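Local coordinates for putative methyltransferase from antibiotic biosynthesis pathway (Anabaena variabilis ATCC 29413, PDB 3EGE), which probably catalyses methyl transfer from S-adenosylmethionine to an acceptor, perhaps within an antibiotic biosynthesis pathway, at residues Ala191-Pro196 with Gly240-Leu245; Lys112-Met117 with Asn163-Asn168; Arg16-Arg21 with Gly46-Ala51; Pro146-Asp151 with Ile208-Leu213. All coordinates share one frame; numbering follows the deposited sequence.

Contact 1: residues Ala191-Pro196 with Gly240-Leu245; sequences AAWRRP and GEIHHL
R194 reaches across to H243 and L245 at the end of the short 3-10 segment 240-244, and its side chain, followed outward from CB, traces the polar half of the contact. CB rests 3.5 Å above the indole plane of the preceding W193, toward the rim of that ring. The next carbon, CG, lies against the backbone, with I242 O 3.6 Å away. CD follows at 3.3 Å from L245 O, so even the aliphatic part of the chain runs past carbonyl oxygens. The chain then bends at chi3 (78°), and NE and CZ pass beneath H243 O, which hovers over one face of the guanidinium group. NH1 ends the path with a nearly straight hydrogen bond to L245 O, 3.2 Å long and 172° at the hydrogen. The acceptor sits in the guanidinium plane, whereas the donor stands above the carbonyl plane of L245. On the other branch, R194 NH2 comes to 3.8 Å from H243 CE1, the imidazole turned 50° against the guanidinium plane. Beside this polar path W193 CE3 meets I242 CG1 at 3.7 Å, and the far corner of the indole, CH2, approaches L245 CB. W193 is itself tied down, NE1 donating to P181 O and O accepting from W140 NE1. A water donates to R194 O and also bonds H243 ND1 in the plane of the imidazole. The chemistry is that of a cation held by one carbonyl, L245 O, and weakly by Q246 OE1; H243 O lies over its face without a hydrogen bond, and neither segment supplies a carboxylate partner.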
# COMPACT_ATOMS: atom_id res chain seq x y z
N ALA A 191 6.03 -6.35 -5.78
CA ALA A 191 5.70 -7.62 -5.13
C ALA A 191 6.20 -8.86 -5.89
O ALA A 191 6.57 -9.85 -5.25
CB ALA A 191 4.20 -7.70 -4.82
N ALA A 192 6.27 -8.80 -7.24
CA ALA A 192 6.79 -9.92 -8.04
C ALA A 192 8.34 -9.82 -8.26
O ALA A 192 8.89 -10.30 -9.27
CB ALA A 192 6.05 -10.04 -9.35
N TRP A 193 9.05 -9.24 -7.27
CA TRP A 193 10.52 -9.11 -7.29
C TRP A 193 11.32 -10.41 -7.48
O TRP A 193 12.45 -10.35 -7.88
CB TRP A 193 11.04 -8.42 -6.02
CG TRP A 193 10.81 -9.15 -4.74
CD1 TRP A 193 9.73 -9.01 -3.91
CD2 TRP A 193 11.67 -10.10 -4.12
NE1 TRP A 193 9.88 -9.80 -2.80
CE2 TRP A 193 11.07 -10.47 -2.89
CE3 TRP A 193 12.92 -10.65 -4.45
CZ2 TRP A 193 11.64 -11.42 -2.02
CZ3 TRP A 193 13.50 -11.58 -3.57
CH2 TRP A 193 12.86 -11.95 -2.38
N ARG A 194 10.76 -11.55 -7.11
CA ARG A 194 11.45 -12.83 -7.30
C ARG A 194 10.75 -13.68 -8.38
O ARG A 194 11.16 -14.81 -8.60
CB ARG A 194 11.55 -13.59 -5.97
CG ARG A 194 12.93 -14.25 -5.77
CD ARG A 194 12.93 -15.09 -4.49
NE ARG A 194 12.27 -16.36 -4.74
CZ ARG A 194 12.21 -17.39 -3.89
NH1 ARG A 194 12.75 -17.32 -2.68
NH2 ARG A 194 11.58 -18.51 -4.27
N ARG A 195 9.76 -13.10 -9.06
CA ARG A 195 8.95 -13.77 -10.08
C ARG A 195 8.85 -12.85 -11.31
O ARG A 195 7.75 -12.41 -11.67
CB ARG A 195 7.56 -14.05 -9.49
CG ARG A 195 7.56 -15.06 -8.34
CD ARG A 195 6.22 -15.12 -7.62
NE ARG A 195 5.98 -13.94 -6.78
CZ ARG A 195 4.85 -13.66 -6.13
NH1 ARG A 195 3.77 -14.43 -6.22
NH2 ARG A 195 4.79 -12.57 -5.37
N PRO A 196 9.99 -12.60 -11.99
CA PRO A 196 10.04 -11.62 -13.08
C PRO A 196 9.04 -11.81 -14.22
O PRO A 196 8.56 -10.82 -14.81
CB PRO A 196 11.48 -11.74 -13.61
CG PRO A 196 11.92 -13.07 -13.17
CD PRO A 196 11.30 -13.25 -11.82
N GLY A 240 20.23 -13.11 -11.21
CA GLY A 240 19.84 -14.43 -10.67
C GLY A 240 20.03 -14.74 -9.20
O GLY A 240 19.31 -15.59 -8.65
N GLU A 241 20.99 -14.07 -8.55
CA GLU A 241 21.25 -14.24 -7.10
C GLU A 241 20.08 -13.84 -6.21
O GLU A 241 19.98 -14.32 -5.08
CB GLU A 241 22.50 -13.44 -6.67
CG GLU A 241 23.83 -14.01 -7.22
CD GLU A 241 24.14 -15.42 -6.70
OE1 GLU A 241 24.05 -15.65 -5.45
OE2 GLU A 241 24.48 -16.28 -7.54
N ILE A 242 19.21 -12.97 -6.72
CA ILE A 242 18.00 -12.53 -6.00
C ILE A 242 17.06 -13.72 -5.67
O ILE A 242 16.32 -13.65 -4.69
CB ILE A 242 17.26 -11.41 -6.81
CG1 ILE A 242 16.37 -10.56 -5.89
CG2 ILE A 242 16.49 -12.00 -8.00
CD1 ILE A 242 15.73 -9.35 -6.59
N HIS A 243 17.11 -14.79 -6.48
CA HIS A 243 16.30 -16.00 -6.24
C HIS A 243 16.57 -16.70 -4.89
O HIS A 243 15.69 -17.38 -4.37
CB HIS A 243 16.44 -17.02 -7.40
CG HIS A 243 15.47 -18.16 -7.30
ND1 HIS A 243 14.14 -18.04 -7.65
CD2 HIS A 243 15.62 -19.42 -6.82
CE1 HIS A 243 13.52 -19.18 -7.42
NE2 HIS A 243 14.40 -20.03 -6.92
N HIS A 244 17.77 -16.52 -4.34
CA HIS A 244 18.14 -17.14 -3.06
C HIS A 244 17.59 -16.40 -1.85
O HIS A 244 17.62 -16.96 -0.76
CB HIS A 244 19.66 -17.31 -2.93
CG HIS A 244 20.31 -17.89 -4.14
ND1 HIS A 244 19.94 -19.11 -4.68
CD2 HIS A 244 21.32 -17.43 -4.92
CE1 HIS A 244 20.68 -19.36 -5.75
NE2 HIS A 244 21.53 -18.36 -5.91
N LEU A 245 17.12 -15.16 -2.02
CA LEU A 245 16.56 -14.37 -0.91
C LEU A 245 15.13 -14.75 -0.61
O LEU A 245 14.33 -14.84 -1.52
CB LEU A 245 16.58 -12.88 -1.25
CG LEU A 245 17.91 -12.20 -1.51
CD1 LEU A 245 17.65 -10.74 -1.86
CD2 LEU A 245 18.85 -12.33 -0.31
O HOH W 1 13.95 -15.77 -9.19

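Contact 2: residues Lys112-Met117 with Asn163-Asn168; sequences KSFQEM and NLLQEN
F114 pushes its ring against L164 and L165, and with it the helix containing 112-117 meets the helix containing 163-168. F114 aims its CB at the second helix, and with CG beside the backbone N (chi1 -73°) the ring lays one face against L165. There CD1 stands almost over the ring centre, 3.8 Å from the centroid, in a CH-pi contact. The CD2 side of the ring reaches the backbone instead, coming within 3.5 Å of L165 CA, while CE2 touches L164 CB at 3.9 Å.

One residue on, Q115 turns the chemistry polar. Its extended chain carries NE2 to N168 OD1, a 2.8 Å hydrogen bond in which the donor lies above the plane of the acceptor amide. N168 is fixed from its other end too: ND2 donates to L164 O one turn back, at 2.7 Å and in the carbonyl plane, and also to E111 OE2. Both amide ends are thereby engaged.

The axes of the segments 112-117 and 163-168 pass 9.0 Å apart at 45°. F114 and L165 both also touch L128 of strand 126-131, placing the two helices side by side on one face of the sheet, the layered build of Rossmann-like class I methyltransferases.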
# COMPACT_ATOMS: atom_id res chain seq x y z
N LYS A 112 -3.67 18.01 6.26
CA LYS A 112 -5.09 18.04 6.62
C LYS A 112 -5.68 16.60 6.75
O LYS A 112 -6.51 16.36 7.64
CB LYS A 112 -5.88 18.88 5.60
CG LYS A 112 -7.39 19.03 5.87
CD LYS A 112 -7.71 19.88 7.11
CE LYS A 112 -9.15 19.67 7.58
NZ LYS A 112 -10.15 19.80 6.47
N SER A 113 -5.25 15.67 5.89
CA SER A 113 -5.67 14.25 5.99
C SER A 113 -5.22 13.62 7.31
O SER A 113 -5.98 12.88 7.96
CB SER A 113 -5.17 13.43 4.81
OG SER A 113 -5.68 13.96 3.60
N PHE A 114 -4.00 13.96 7.73
CA PHE A 114 -3.48 13.52 9.02
C PHE A 114 -4.28 14.11 10.19
O PHE A 114 -4.66 13.37 11.09
CB PHE A 114 -1.99 13.82 9.16
CG PHE A 114 -1.08 12.94 8.34
CD1 PHE A 114 -1.49 11.70 7.78
CD2 PHE A 114 0.26 13.28 8.26
CE1 PHE A 114 -0.59 10.89 7.10
CE2 PHE A 114 1.17 12.47 7.59
CZ PHE A 114 0.76 11.28 7.02
N GLN A 115 -4.54 15.42 10.13
CA GLN A 115 -5.38 16.13 11.11
C GLN A 115 -6.77 15.50 11.22
O GLN A 115 -7.28 15.36 12.34
CB GLN A 115 -5.53 17.61 10.74
CG GLN A 115 -4.25 18.40 10.82
CD GLN A 115 -4.30 19.74 10.13
OE1 GLN A 115 -5.36 20.26 9.81
NE2 GLN A 115 -3.13 20.32 9.92
N GLU A 116 -7.33 15.13 10.07
CA GLU A 116 -8.62 14.41 9.99
C GLU A 116 -8.59 13.03 10.68
O GLU A 116 -9.58 12.66 11.31
CB GLU A 116 -9.09 14.23 8.51
CG GLU A 116 -9.71 15.45 7.84
CD GLU A 116 -11.03 15.85 8.46
OE1 GLU A 116 -11.04 16.61 9.47
OE2 GLU A 116 -12.07 15.41 7.93
N MSE A 117 -7.49 12.29 10.54
CA MSE A 117 -7.34 10.99 11.21
C MSE A 117 -7.33 11.17 12.71
O MSE A 117 -8.01 10.43 13.42
CB MSE A 117 -6.08 10.25 10.77
CG MSE A 117 -6.11 9.82 9.29
SE MSE A 117 -4.45 9.08 8.76
CE MSE A 117 -4.83 8.76 6.80
N ASN A 163 7.42 13.17 10.42
CA ASN A 163 7.29 14.52 10.97
C ASN A 163 5.86 15.12 10.80
O ASN A 163 5.33 15.66 11.75
CB ASN A 163 8.38 15.43 10.37
CG ASN A 163 8.37 16.84 10.94
OD1 ASN A 163 7.99 17.08 12.10
ND2 ASN A 163 8.81 17.79 10.12
N LEU A 164 5.26 15.02 9.60
CA LEU A 164 3.92 15.58 9.34
C LEU A 164 2.86 14.89 10.19
O LEU A 164 1.94 15.54 10.68
CB LEU A 164 3.51 15.53 7.86
CG LEU A 164 4.19 16.46 6.84
CD1 LEU A 164 3.63 16.16 5.47
CD2 LEU A 164 4.00 17.93 7.16
N LEU A 165 2.99 13.58 10.36
CA LEU A 165 2.07 12.81 11.17
C LEU A 165 2.23 13.22 12.62
O LEU A 165 1.26 13.59 13.28
CB LEU A 165 2.30 11.30 11.00
CG LEU A 165 1.27 10.34 11.64
CD1 LEU A 165 -0.15 10.66 11.16
CD2 LEU A 165 1.64 8.86 11.36
N GLN A 166 3.48 13.20 13.09
CA GLN A 166 3.84 13.52 14.46
C GLN A 166 3.40 14.94 14.88
O GLN A 166 2.85 15.09 15.96
CB GLN A 166 5.34 13.28 14.67
CG GLN A 166 5.76 13.19 16.11
CD GLN A 166 7.07 12.40 16.24
OE1 GLN A 166 7.18 11.54 17.13
NE2 GLN A 166 8.07 12.67 15.35
N GLU A 167 3.59 15.92 14.00
CA GLU A 167 3.11 17.31 14.22
C GLU A 167 1.59 17.46 14.36
O GLU A 167 1.14 18.32 15.09
CB GLU A 167 3.53 18.22 13.06
CG GLU A 167 4.96 18.64 13.06
CD GLU A 167 5.39 19.33 11.76
OE1 GLU A 167 4.68 19.24 10.72
OE2 GLU A 167 6.48 19.94 11.77
N ASN A 168 0.83 16.66 13.61
CA ASN A 168 -0.65 16.72 13.59
C ASN A 168 -1.38 15.67 14.44
O ASN A 168 -2.60 15.59 14.41
CB ASN A 168 -1.11 16.70 12.14
CG ASN A 168 -0.63 17.93 11.38
OD1 ASN A 168 -1.25 18.99 11.47
ND2 ASN A 168 0.46 17.80 10.64

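Contact 3: residues Arg16-Arg21 with Gly46-Ala51; sequences RVPDIR and GGYSVA
P18 lays its CB over the ring of Y48, and the two side chains set the join between the N-terminal loop and helix 47-53. The tyrosine has CG anti to its carbonyl carbon (chi1 -76°), a conformation that swings the phenol across toward the loop and turns one face to P18. CB stands over the middle of that face, 3.7 Å from the ring centroid and only 13° from the normal, a clear CH-pi contact. On the next corner of the pyrrolidine, CG closes to 3.4 Å from G47 C, an approach made easier by the lack of a side chain on that glycine. P18 CB also meets A51 CB, one turn further along the helix, at 4.2 Å.

G47 belongs to a GxGxxG-like pattern with G42 and G44, consistent with the glycine-rich turn between strand and helix that usually borders the cofactor site of Rossmann-like methyltransferases. G46 occupies the N-cap position of this helix, and the loop carrying P18 packs against its first turn.

Beyond the ring, Y48 OH accepts a 3.2 Å hydrogen bond from D19 N and is also bonded to D186 OD2, so the hydroxyl has two partners, one from the loop and one from D186. D19 has CG anti to the backbone N (chi1 -167°), which leads its carboxylate away from the tyrosine, back to its own helix. OD1 takes the capping bond from R21 N at 3.0 Å as well as the NE of the same arginine, while R21 NH2 reaches OD2. In this side-on, two-pronged salt bridge both acceptor oxygens lie in the guanidinium plane, while the nitrogens sit somewhat out of the carboxylate plane, and OD2 accepts further from S185 N.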
# COMPACT_ATOMS: atom_id res chain seq x y z
N ARG A 16 -4.59 -8.25 -6.88
CA ARG A 16 -4.35 -7.52 -5.61
C ARG A 16 -5.15 -8.18 -4.49
O ARG A 16 -5.97 -7.55 -3.81
CB ARG A 16 -4.72 -6.04 -5.77
CG ARG A 16 -4.00 -5.32 -6.90
CD ARG A 16 -2.51 -5.22 -6.65
NE ARG A 16 -2.20 -4.41 -5.48
CZ ARG A 16 -2.22 -3.07 -5.44
NH1 ARG A 16 -2.49 -2.35 -6.51
NH2 ARG A 16 -1.91 -2.44 -4.32
N VAL A 17 -4.89 -9.46 -4.30
CA VAL A 17 -5.58 -10.29 -3.32
C VAL A 17 -4.87 -9.99 -1.98
O VAL A 17 -3.65 -10.19 -1.89
CB VAL A 17 -5.47 -11.78 -3.73
CG1 VAL A 17 -6.19 -12.69 -2.73
CG2 VAL A 17 -5.97 -11.99 -5.23
N PRO A 18 -5.59 -9.46 -0.96
CA PRO A 18 -4.90 -9.09 0.30
C PRO A 18 -4.13 -10.25 0.91
O PRO A 18 -4.64 -11.37 0.93
CB PRO A 18 -6.05 -8.60 1.22
CG PRO A 18 -7.16 -8.25 0.31
CD PRO A 18 -7.04 -9.18 -0.88
N ASP A 19 -2.90 -9.99 1.33
CA ASP A 19 -2.02 -11.02 1.87
C ASP A 19 -2.16 -11.04 3.38
O ASP A 19 -2.13 -9.97 4.01
CB ASP A 19 -0.58 -10.76 1.44
CG ASP A 19 0.31 -11.95 1.70
OD1 ASP A 19 0.67 -12.17 2.87
OD2 ASP A 19 0.62 -12.65 0.72
N ILE A 20 -2.29 -12.25 3.94
CA ILE A 20 -2.52 -12.47 5.38
C ILE A 20 -1.39 -11.93 6.28
O ILE A 20 -1.62 -11.60 7.44
CB ILE A 20 -2.79 -13.98 5.71
CG1 ILE A 20 -3.51 -14.13 7.07
CG2 ILE A 20 -1.50 -14.82 5.62
CD1 ILE A 20 -3.81 -15.63 7.48
N ARG A 21 -0.17 -11.87 5.74
CA ARG A 21 0.98 -11.31 6.46
C ARG A 21 0.88 -9.80 6.63
O ARG A 21 1.29 -9.26 7.66
CB ARG A 21 2.29 -11.72 5.81
CG ARG A 21 2.54 -13.19 6.01
CD ARG A 21 3.54 -13.72 5.09
NE ARG A 21 3.10 -13.69 3.69
CZ ARG A 21 3.76 -14.25 2.69
NH1 ARG A 21 4.85 -14.98 2.92
NH2 ARG A 21 3.29 -14.16 1.46
N GLY A 46 -11.25 -1.97 -1.33
CA GLY A 46 -11.82 -2.49 -0.08
C GLY A 46 -11.39 -3.89 0.31
O GLY A 46 -11.97 -4.47 1.22
N GLY A 47 -10.38 -4.44 -0.38
CA GLY A 47 -9.85 -5.76 -0.06
C GLY A 47 -9.38 -5.85 1.38
O GLY A 47 -9.79 -6.77 2.09
N TYR A 48 -8.55 -4.90 1.80
CA TYR A 48 -8.07 -4.84 3.21
C TYR A 48 -9.18 -4.50 4.23
O TYR A 48 -9.16 -5.02 5.37
CB TYR A 48 -6.82 -3.96 3.35
CG TYR A 48 -5.61 -4.70 2.84
CD1 TYR A 48 -4.91 -5.61 3.67
CD2 TYR A 48 -5.18 -4.55 1.51
CE1 TYR A 48 -3.79 -6.35 3.18
CE2 TYR A 48 -4.08 -5.28 1.01
CZ TYR A 48 -3.38 -6.17 1.86
OH TYR A 48 -2.30 -6.88 1.38
N SER A 49 -10.14 -3.67 3.80
CA SER A 49 -11.33 -3.32 4.59
C SER A 49 -12.10 -4.58 4.96
O SER A 49 -12.40 -4.81 6.15
CB SER A 49 -12.25 -2.35 3.82
OG SER A 49 -11.51 -1.25 3.26
N VAL A 50 -12.37 -5.42 3.95
CA VAL A 50 -13.08 -6.70 4.16
C VAL A 50 -12.23 -7.70 4.94
O VAL A 50 -12.74 -8.38 5.83
CB VAL A 50 -13.55 -7.34 2.80
CG1 VAL A 50 -14.14 -8.77 3.02
CG2 VAL A 50 -14.57 -6.41 2.10
N ALA A 51 -10.95 -7.79 4.58
CA ALA A 51 -9.98 -8.66 5.24
C ALA A 51 -9.90 -8.35 6.76
O ALA A 51 -9.94 -9.27 7.59
CB ALA A 51 -8.59 -8.55 4.55

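Contact 4: residues Pro146-Asp151 with Ile208-Leu213; sequences PFLWED and ISSFAL
F147 holds CG between its backbone N and carbonyl carbon (chi1 54°), F211 holds its own beside the backbone N (chi1 -80°), and the two torsions together bring the rings into an edge-to-face pair. The edge of F147 leads: its CZ comes to 3.5 Å from F211 CE1, toward one face of the F211 ring. The centroids are 5.1 Å apart and the planes stand at 80°, a T-shaped pair with the approaching edge offset toward the rim of F211. F145 meets F211 edge-to-face as well, and V219 of helix 216-231 touches both phenylalanines of the pair.

This T-shaped pair sits in the helical part of the chain, joining helix 146-153, which comes after strand 126-131, to the weakly bonded helix 209-213, one of several helices inserted between strands 172-181 and 247-248. The axes of the segments come within 9.5 Å, well away from parallel.

L148 lies beside the F211 ring, its CD2 pressed to 3.4 Å from S210 CB and lying 4.0 Å from F211 CE2; I208 CG2 touches the same methyl. At the polar end S210 OG donates to D151 OD2 across 2.6 Å, arriving on the anti lone pair of that oxygen. A water donates to the same OD2 and, at 2.7 Å, to S210 O, so serine and aspartate are bridged twice, once directly and once through solvent. R154 makes a long, weak ion pair with the other carboxylate oxygen, D151 OD1.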
# COMPACT_ATOMS: atom_id res chain seq x y z
N PRO A 146 11.37 1.84 -15.66
CA PRO A 146 11.84 3.02 -14.86
C PRO A 146 10.73 3.90 -14.27
O PRO A 146 10.92 4.53 -13.22
CB PRO A 146 12.71 3.81 -15.85
CG PRO A 146 12.22 3.38 -17.20
CD PRO A 146 11.84 1.93 -17.06
N PHE A 147 9.60 3.95 -14.98
CA PHE A 147 8.42 4.69 -14.54
C PHE A 147 7.94 4.33 -13.14
O PHE A 147 7.45 5.21 -12.42
CB PHE A 147 7.29 4.61 -15.56
CG PHE A 147 6.92 3.21 -15.95
CD1 PHE A 147 6.03 2.46 -15.17
CD2 PHE A 147 7.47 2.63 -17.11
CE1 PHE A 147 5.70 1.15 -15.52
CE2 PHE A 147 7.14 1.32 -17.47
CZ PHE A 147 6.25 0.59 -16.69
N LEU A 148 8.06 3.06 -12.76
CA LEU A 148 7.68 2.62 -11.39
C LEU A 148 8.53 3.29 -10.32
O LEU A 148 8.02 3.70 -9.31
CB LEU A 148 7.82 1.11 -11.23
CG LEU A 148 6.96 0.19 -12.09
CD1 LEU A 148 7.34 -1.25 -11.81
CD2 LEU A 148 5.45 0.41 -11.90
N TRP A 149 9.82 3.44 -10.59
CA TRP A 149 10.77 4.07 -9.69
C TRP A 149 10.54 5.59 -9.59
O TRP A 149 10.53 6.17 -8.50
CB TRP A 149 12.18 3.77 -10.19
CG TRP A 149 13.28 4.19 -9.27
CD1 TRP A 149 13.69 3.55 -8.14
CD2 TRP A 149 14.13 5.33 -9.43
NE1 TRP A 149 14.73 4.23 -7.58
CE2 TRP A 149 15.02 5.33 -8.32
CE3 TRP A 149 14.23 6.35 -10.39
CZ2 TRP A 149 16.00 6.30 -8.15
CZ3 TRP A 149 15.20 7.32 -10.23
CH2 TRP A 149 16.08 7.30 -9.11
N GLU A 150 10.39 6.19 -10.77
CA GLU A 150 10.13 7.61 -10.94
C GLU A 150 8.84 8.03 -10.26
O GLU A 150 8.80 9.08 -9.60
CB GLU A 150 10.05 7.95 -12.43
CG GLU A 150 11.39 7.86 -13.17
CD GLU A 150 11.26 7.74 -14.69
OE1 GLU A 150 10.17 7.89 -15.28
OE2 GLU A 150 12.28 7.45 -15.32
N ASP A 151 7.79 7.22 -10.39
CA ASP A 151 6.51 7.51 -9.72
C ASP A 151 6.65 7.43 -8.22
O ASP A 151 6.08 8.25 -7.52
CB ASP A 151 5.39 6.57 -10.19
CG ASP A 151 4.98 6.79 -11.64
OD1 ASP A 151 5.33 7.83 -12.25
OD2 ASP A 151 4.27 5.89 -12.17
N ILE A 208 -1.53 -2.75 -11.34
CA ILE A 208 -0.49 -1.79 -10.92
C ILE A 208 -0.72 -0.54 -11.79
O ILE A 208 -0.47 -0.55 -13.03
CB ILE A 208 0.91 -2.41 -11.09
CG1 ILE A 208 1.00 -3.76 -10.35
CG2 ILE A 208 1.99 -1.40 -10.62
CD1 ILE A 208 2.25 -4.56 -10.66
N SER A 209 -1.26 0.50 -11.15
CA SER A 209 -1.73 1.71 -11.84
C SER A 209 -0.66 2.46 -12.62
O SER A 209 -0.97 3.05 -13.65
CB SER A 209 -2.51 2.67 -10.89
OG SER A 209 -1.64 3.31 -9.95
N SER A 210 0.58 2.42 -12.14
CA SER A 210 1.72 3.02 -12.85
C SER A 210 1.86 2.55 -14.30
O SER A 210 2.23 3.36 -15.15
CB SER A 210 3.04 2.84 -12.11
OG SER A 210 3.18 3.79 -11.06
N PHE A 211 1.55 1.28 -14.58
CA PHE A 211 1.63 0.75 -15.95
C PHE A 211 0.63 1.45 -16.90
O PHE A 211 1.03 1.93 -17.97
CB PHE A 211 1.46 -0.80 -16.00
CG PHE A 211 2.74 -1.58 -15.65
CD1 PHE A 211 3.70 -1.86 -16.63
CD2 PHE A 211 2.97 -2.04 -14.35
CE1 PHE A 211 4.87 -2.59 -16.32
CE2 PHE A 211 4.15 -2.76 -14.02
CZ PHE A 211 5.10 -3.03 -15.00
N ALA A 212 -0.64 1.52 -16.49
CA ALA A 212 -1.69 2.18 -17.31
C ALA A 212 -1.37 3.66 -17.51
O ALA A 212 -1.51 4.20 -18.62
CB ALA A 212 -3.07 2.00 -16.70
N LEU A 213 -0.89 4.29 -16.46
CA LEU A 213 -0.49 5.70 -16.51
C LEU A 213 0.82 5.97 -17.24
O LEU A 213 1.06 7.13 -17.56
CB LEU A 213 -0.40 6.30 -15.09
CG LEU A 213 -1.73 6.26 -14.32
CD1 LEU A 213 -1.51 6.60 -12.84
CD2 LEU A 213 -2.78 7.17 -14.99
O HOH W 2 3.47 5.73 -14.62

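In the fold
Contacts 1 and 2 lie on opposite sides of the chain's centre, their own centres about 36 Å apart, and mark two kinds of architecture: contact 2 pairs helices against the Rossmann-like sheet, whereas contacts 1 and 4 bind together the mostly helical additions. Contact 4 interleaves along the sequence with both contact 1 and contact 2, and its nearest atoms lie about 6 Å from contact 1 without touching. Contact 3 stands between core and additions, about 5 Å from contact 4 and 7 Å from contact 1 at nearest atoms. Since it includes G47 of the glycine-rich pattern, it is probably nearest the S-adenosylmethionine pocket; the centre of contact 2 is about 25 Å from that of contact 3.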